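Local coordinates for carboxyvinyl-carboxyphosphonate phosphorylmutase (Bacillus anthracis, PDB 4IQD), which belongs to the phosphoenolpyruvate phosphomutase family of TIM-barrel proteins, at residues A[179-184]-A[204-209]. Residues are numbered along the deposited sequence; the frame is centred on the assembly and turned at random. Where two conformers were deposited one is given.
Sequences ERANAY and RLFNSK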
loop_
_atom_site.group_PDB
_atom_site.type_symbol
_atom_site.label_atom_id
_atom_site.label_comp_id
_atom_site.label_asym_id
_atom_site.label_seq_id
_atom_site.Cartn_x
_atom_site.Cartn_y
_atom_site.Cartn_z
ATOM N N GLU A 179 -25.430 -20.077 -20.200
ATOM C CA GLU A 179 -25.969 -19.274 -21.291
ATOM C C GLU A 179 -25.331 -17.890 -21.323
ATOM O O GLU A 179 -24.872 -17.440 -22.371
ATOM C CB GLU A 179 -27.490 -19.154 -21.182
ATOM C CG GLU A 179 -28.246 -20.401 -21.621
ATOM C CD GLU A 179 -28.139 -20.654 -23.113
ATOM O OE1 GLU A 179 -27.679 -21.749 -23.501
ATOM O OE2 GLU A 179 -28.521 -19.760 -23.898
ATOM N N ARG A 180 -25.307 -17.222 -20.173
ATOM C CA ARG A 180 -24.680 -15.910 -20.064
ATOM C C ARG A 180 -23.230 -15.988 -20.507
ATOM O O ARG A 180 -22.793 -15.209 -21.348
ATOM C CB ARG A 180 -24.737 -15.391 -18.628
ATOM C CG ARG A 180 -26.066 -14.789 -18.211
ATOM C CD ARG A 180 -25.911 -14.069 -16.883
ATOM N NE ARG A 180 -27.123 -13.382 -16.459
ATOM C CZ ARG A 180 -27.389 -12.102 -16.707
ATOM N NH1 ARG A 180 -26.532 -11.361 -17.391
ATOM N NH2 ARG A 180 -28.519 -11.564 -16.275
ATOM N N ALA A 181 -22.508 -16.958 -19.954
ATOM C CA ALA A 181 -21.090 -17.151 -20.240
ATOM C C ALA A 181 -20.787 -17.244 -21.732
ATOM O O ALA A 181 -19.935 -16.519 -22.239
ATOM C CB ALA A 181 -20.570 -18.389 -19.518
ATOM N N ASN A 182 -21.489 -18.129 -22.430
ATOM C CA ASN A 182 -21.262 -18.319 -23.858
ATOM C C ASN A 182 -21.586 -17.076 -24.679
ATOM O O ASN A 182 -21.044 -16.881 -25.766
ATOM C CB ASN A 182 -22.056 -19.518 -24.380
ATOM C CG ASN A 182 -21.459 -20.846 -23.952
ATOM O OD1 ASN A 182 -20.241 -20.988 -23.844
ATOM N ND2 ASN A 182 -22.319 -21.828 -23.708
ATOM N N ALA A 183 -22.473 -16.240 -24.154
ATOM C CA ALA A 183 -22.816 -14.989 -24.814
ATOM C C ALA A 183 -21.664 -14.009 -24.687
ATOM O O ALA A 183 -21.273 -13.362 -25.657
ATOM C CB ALA A 183 -24.071 -14.398 -24.212
ATOM N N TYR A 184 -21.123 -13.912 -23.479
ATOM C CA TYR A 184 -20.019 -13.010 -23.199
ATOM C C TYR A 184 -18.800 -13.404 -24.027
ATOM O O TYR A 184 -18.037 -12.549 -24.472
ATOM C CB TYR A 184 -19.666 -13.045 -21.713
ATOM C CG TYR A 184 -20.793 -12.666 -20.774
ATOM C CD1 TYR A 184 -21.865 -11.890 -21.200
ATOM C CD2 TYR A 184 -20.776 -13.081 -19.449
ATOM C CE1 TYR A 184 -22.889 -11.546 -20.329
ATOM C CE2 TYR A 184 -21.792 -12.744 -18.575
ATOM C CZ TYR A 184 -22.845 -11.978 -19.017
ATOM O OH TYR A 184 -23.852 -11.648 -18.138
ATOM N N ARG A 204 -16.619 -29.268 -13.881
ATOM C CA ARG A 204 -16.394 -30.050 -15.095
ATOM C C ARG A 204 -17.493 -29.837 -16.139
ATOM O O ARG A 204 -17.213 -29.769 -17.335
ATOM C CB ARG A 204 -16.278 -31.536 -14.749
ATOM C CG ARG A 204 -15.205 -31.868 -13.716
ATOM C CD ARG A 204 -15.076 -33.378 -13.530
ATOM N NE ARG A 204 -13.981 -33.761 -12.640
ATOM C CZ ARG A 204 -12.728 -33.977 -13.036
ATOM N NH1 ARG A 204 -12.399 -33.837 -14.311
ATOM N NH2 ARG A 204 -11.800 -34.323 -12.155
ATOM N N LEU A 205 -18.739 -29.737 -15.684
ATOM C CA LEU A 205 -19.862 -29.524 -16.593
ATOM C C LEU A 205 -19.812 -28.147 -17.237
ATOM O O LEU A 205 -20.069 -28.001 -18.432
ATOM C CB LEU A 205 -21.193 -29.684 -15.866
ATOM C CG LEU A 205 -22.424 -29.345 -16.709
ATOM C CD1 LEU A 205 -22.514 -30.255 -17.930
ATOM C CD2 LEU A 205 -23.692 -29.434 -15.883
ATOM N N PHE A 206 -19.500 -27.139 -16.431
ATOM C CA PHE A 206 -19.435 -25.772 -16.925
ATOM C C PHE A 206 -18.333 -25.677 -17.972
ATOM O O PHE A 206 -18.531 -25.110 -19.043
ATOM C CB PHE A 206 -19.178 -24.801 -15.771
ATOM C CG PHE A 206 -19.404 -23.357 -16.128
ATOM C CD1 PHE A 206 -20.638 -22.763 -15.924
ATOM C CD2 PHE A 206 -18.378 -22.588 -16.652
ATOM C CE1 PHE A 206 -20.849 -21.432 -16.246
ATOM C CE2 PHE A 206 -18.582 -21.257 -16.975
ATOM C CZ PHE A 206 -19.820 -20.680 -16.772
ATOM N N ASN A 207 -17.179 -26.255 -17.651
ATOM C CA ASN A 207 -16.054 -26.328 -18.572
ATOM C C ASN A 207 -16.443 -27.014 -19.878
ATOM O O ASN A 207 -15.993 -26.623 -20.955
ATOM C CB ASN A 207 -14.892 -27.076 -17.909
ATOM C CG ASN A 207 -13.642 -27.104 -18.767
ATOM O OD1 ASN A 207 -13.398 -26.201 -19.567
ATOM N ND2 ASN A 207 -12.839 -28.148 -18.601
ATOM N N SER A 208 -17.300 -28.024 -19.771
ATOM C CA SER A 208 -17.699 -28.827 -20.918
ATOM C C SER A 208 -18.653 -28.079 -21.835
ATOM O O SER A 208 -18.688 -28.319 -23.038
ATOM C CB SER A 208 -18.357 -30.123 -20.450
ATOM O OG SER A 208 -18.548 -31.008 -21.539
ATOM N N LYS A 209 -19.431 -27.172 -21.261
ATOM C CA LYS A 209 -20.465 -26.485 -22.019
ATOM C C LYS A 209 -20.055 -25.078 -22.440
ATOM O O LYS A 209 -20.778 -24.419 -23.183
ATOM C CB LYS A 209 -21.762 -26.426 -21.210
ATOM C CG LYS A 209 -22.994 -26.904 -21.966
ATOM C CD LYS A 209 -23.159 -28.409 -21.859
ATOM C CE LYS A 209 -24.256 -28.910 -22.781
ATOM N NZ LYS A 209 -25.549 -28.206 -22.558
#
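Residues 179-184 and 204-209 are helical and touch through two pairs, Ala181 with Phe206 and Asn182 with Lys209, whose CA atoms lie 9.4 Å and 8.4 Å apart; the shorter separation falls at the C-terminal end of helix 200-209. The polar pair is a single hydrogen bond in which ND2 of Asn182 donates to the backbone O of Lys209 at 3.1 Å. The N-H points almost straight at the oxygen (162°), and that oxygen lies nearly in the amide plane of Asn182, yet the donor itself stands 25° off the carbonyl plane of Lys209. With CG anti to its own carbonyl carbon, the Asn182 amide reaches across to the neighbouring helix, and OD1 accepts a weak hydrogen bond from the backbone N of Asn211. Both ends of the amide thus engage the backbone where helix 200-209 finishes. In the phosphoenolpyruvate phosphomutase family, of the TIM-barrel clan, these would be successive outer helices, since 174-187 and 200-209 follow the parallel strands 161-166 and 191-194. The apolar pair is buried: the methyl CB of Ala181 meets CZ of Phe206 at 3.7 Å, approaching the far end of the ring obliquely. Phe206 CG is anti to the backbone N (chi1 -167°), which lets the ring reach helix 174-187, where it also touches Ala177 and Ile178, with Leu197 and Leu214 as further neighbours. One turn apart along helix 174-187, Arg180 NH1 donates to Tyr184 OH at 2.8 Å, the hydroxyl lying close to the guanidinium plane, and Asp125 is hydrogen-bonded to the same hydroxyl.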